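Side-chain contact in secreted effector protein SifA (Salmonella typhimurium, PDB 3CXB), which is required in host cells for endosomal tubulation and the formation of Salmonella-induced filaments, and binds the host protein PLEKHM2 (SKIP): residues L50-F55 with T66-E71. Sequence-based numbering, arbitrary orientation.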
loop_
_atom_site.group_PDB
_atom_site.type_symbol
_atom_site.label_atom_id
_atom_site.label_comp_id
_atom_site.label_asym_id
_atom_site.label_seq_id
_atom_site.Cartn_x
_atom_site.Cartn_y
_atom_site.Cartn_z
ATOM N N LEU A 50 15.364 0.324 11.027
ATOM C CA LEU A 50 15.030 0.016 12.404
ATOM C C LEU A 50 14.813 1.302 13.174
ATOM O O LEU A 50 13.829 1.445 13.907
ATOM C CB LEU A 50 16.157 -0.785 13.047
ATOM C CG LEU A 50 16.338 -2.216 12.545
ATOM C CD1 LEU A 50 17.678 -2.777 13.014
ATOM C CD2 LEU A 50 15.191 -3.073 13.062
ATOM N N HIS A 51 15.729 2.249 13.006
ATOM C CA HIS A 51 15.602 3.499 13.727
ATOM C C HIS A 51 14.271 4.154 13.447
ATOM O O HIS A 51 13.556 4.533 14.381
ATOM C CB HIS A 51 16.714 4.471 13.380
ATOM C CG HIS A 51 16.534 5.811 14.008
ATOM N ND1 HIS A 51 15.785 6.811 13.425
ATOM C CD2 HIS A 51 16.983 6.314 15.184
ATOM C CE1 HIS A 51 15.785 7.874 14.211
ATOM N NE2 HIS A 51 16.504 7.599 15.285
ATOM N N GLU A 52 13.927 4.291 12.170
ATOM C CA GLU A 52 12.648 4.909 11.831
ATOM C C GLU A 52 11.487 4.113 12.433
ATOM O O GLU A 52 10.477 4.670 12.875
ATOM C CB GLU A 52 12.455 4.966 10.314
ATOM C CG GLU A 52 11.053 5.443 9.908
ATOM C CD GLU A 52 10.812 5.370 8.417
ATOM O OE1 GLU A 52 9.683 5.634 7.962
ATOM O OE2 GLU A 52 11.760 5.047 7.683
ATOM N N MET A 53 11.661 2.802 12.467
ATOM C CA MET A 53 10.615 1.919 12.935
ATOM C C MET A 53 10.347 1.878 14.404
ATOM O O MET A 53 9.195 1.826 14.818
ATOM C CB MET A 53 10.881 0.491 12.470
ATOM C CG MET A 53 9.858 -0.507 12.981
ATOM S SD MET A 53 10.279 -2.171 12.483
ATOM C CE MET A 53 10.123 -3.037 13.992
ATOM N N LEU A 54 11.393 1.905 15.207
ATOM C CA LEU A 54 11.171 1.793 16.630
ATOM C C LEU A 54 11.837 2.824 17.483
ATOM O O LEU A 54 11.492 2.944 18.650
ATOM C CB LEU A 54 11.628 0.423 17.119
ATOM C CG LEU A 54 11.057 -0.798 16.410
ATOM C CD1 LEU A 54 12.085 -1.913 16.455
ATOM C CD2 LEU A 54 9.752 -1.212 17.072
ATOM N N PHE A 55 12.783 3.575 16.939
ATOM C CA PHE A 55 13.465 4.537 17.794
ATOM C C PHE A 55 13.509 5.959 17.292
ATOM O O PHE A 55 14.505 6.645 17.491
ATOM C CB PHE A 55 14.891 4.052 18.088
ATOM C CG PHE A 55 14.991 2.565 18.336
ATOM C CD1 PHE A 55 15.244 1.684 17.281
ATOM C CD2 PHE A 55 14.806 2.037 19.610
ATOM C CE1 PHE A 55 15.311 0.295 17.492
ATOM C CE2 PHE A 55 14.869 0.656 19.832
ATOM C CZ PHE A 55 15.123 -0.216 18.768
ATOM N N THR A 66 4.550 -1.996 7.618
ATOM C CA THR A 66 4.734 -3.149 6.736
ATOM C C THR A 66 5.824 -2.927 5.698
ATOM O O THR A 66 6.600 -3.855 5.416
ATOM C CB THR A 66 3.445 -3.543 5.997
ATOM O OG1 THR A 66 3.154 -2.557 4.998
ATOM C CG2 THR A 66 2.268 -3.627 6.974
ATOM N N GLU A 67 5.916 -1.715 5.146
ATOM C CA GLU A 67 6.946 -1.476 4.141
ATOM C C GLU A 67 8.319 -1.741 4.708
ATOM O O GLU A 67 9.120 -2.484 4.128
ATOM C CB GLU A 67 6.938 -0.029 3.630
ATOM C CG GLU A 67 5.764 0.390 2.776
ATOM C CD GLU A 67 5.814 1.863 2.442
ATOM O OE1 GLU A 67 4.933 2.330 1.680
ATOM O OE2 GLU A 67 6.733 2.555 2.948
ATOM N N ILE A 68 8.591 -1.122 5.849
ATOM C CA ILE A 68 9.900 -1.224 6.464
ATOM C C ILE A 68 10.295 -2.651 6.679
ATOM O O ILE A 68 11.476 -3.019 6.570
ATOM C CB ILE A 68 9.959 -0.474 7.797
ATOM C CG1 ILE A 68 9.590 1.001 7.569
ATOM C CG2 ILE A 68 11.366 -0.554 8.365
ATOM C CD1 ILE A 68 9.421 1.822 8.862
ATOM N N PHE A 69 9.292 -3.463 6.977
ATOM C CA PHE A 69 9.530 -4.870 7.207
ATOM C C PHE A 69 10.176 -5.470 5.950
ATOM O O PHE A 69 11.232 -6.099 6.022
ATOM C CB PHE A 69 8.211 -5.576 7.509
ATOM C CG PHE A 69 8.368 -7.037 7.769
ATOM C CD1 PHE A 69 8.879 -7.487 8.985
ATOM C CD2 PHE A 69 8.008 -7.968 6.796
ATOM C CE1 PHE A 69 9.027 -8.841 9.242
ATOM C CE2 PHE A 69 8.153 -9.328 7.042
ATOM C CZ PHE A 69 8.668 -9.765 8.280
ATOM N N PHE A 70 9.551 -5.247 4.794
ATOM C CA PHE A 70 10.071 -5.795 3.546
ATOM C C PHE A 70 11.331 -5.114 3.028
ATOM O O PHE A 70 12.101 -5.702 2.279
ATOM C CB PHE A 70 8.959 -5.819 2.498
ATOM C CG PHE A 70 7.906 -6.847 2.802
ATOM C CD1 PHE A 70 8.136 -8.193 2.550
ATOM C CD2 PHE A 70 6.722 -6.490 3.424
ATOM C CE1 PHE A 70 7.219 -9.162 2.949
ATOM C CE2 PHE A 70 5.793 -7.472 3.827
ATOM C CZ PHE A 70 6.040 -8.799 3.580
ATOM N N GLU A 71 11.559 -3.875 3.429
ATOM C CA GLU A 71 12.784 -3.233 2.993
ATOM C C GLU A 71 13.888 -4.015 3.709
ATOM O O GLU A 71 14.970 -4.238 3.176
ATOM C CB GLU A 71 12.794 -1.748 3.393
ATOM C CG GLU A 71 12.092 -0.817 2.379
ATOM C CD GLU A 71 11.903 0.621 2.875
ATOM O OE1 GLU A 71 12.872 1.195 3.432
ATOM O OE2 GLU A 71 10.792 1.182 2.690
#
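Met53 and Ile68 mark the closest approach of two helical segments that run in roughly opposite directions, with 7.2 Å between their CA atoms. The touching is done almost entirely by one methyl group. With CG1 of Ile68 opposite its own carbonyl carbon (chi1 -58°) and the chain extended beyond it (chi2 172°), CD1 reaches across to the other helix. There it lies over the face of the Glu52 carboxylate, 3.8 Å from Glu52 CD, while Met53 CB lies 4.1 Å from Ile68 CD1. Isoleucine suits this place because its longer branch bridges the gap and sets an apolar methyl between the helices, against Met53 CB. Residues 50-54 end helix 42-54 and residues 66-71 belong to helix 62-75, so the pair forms an antiparallel helical hairpin near the N-terminal end of the modelled chain. Met53 starts toward Ile68, but its unbranched, flexible side chain then bends at chi3 (131°) and leads off to Leu110 and Cys121, on strands 108-114 and 118-123 of the five-stranded antiparallel sheet, joining the hairpin to that sheet. Glu52 stays extended, which brings its carboxylate over the isoleucine methyl, with CG also near. The carboxylate can lie there because its OE1 forms a salt bridge with Arg64, which also pairs with Glu67 and Glu71. The Glu52 OE2 and Glu71 OE1 atoms remain 5.8 Å apart, and the shared guanidinium group probably offsets the mutual repulsion of the three acidic side chains. On another side of the first helix, buried Leu50 packs against Trp27, Leu30 and Trp31 of helix 25-34.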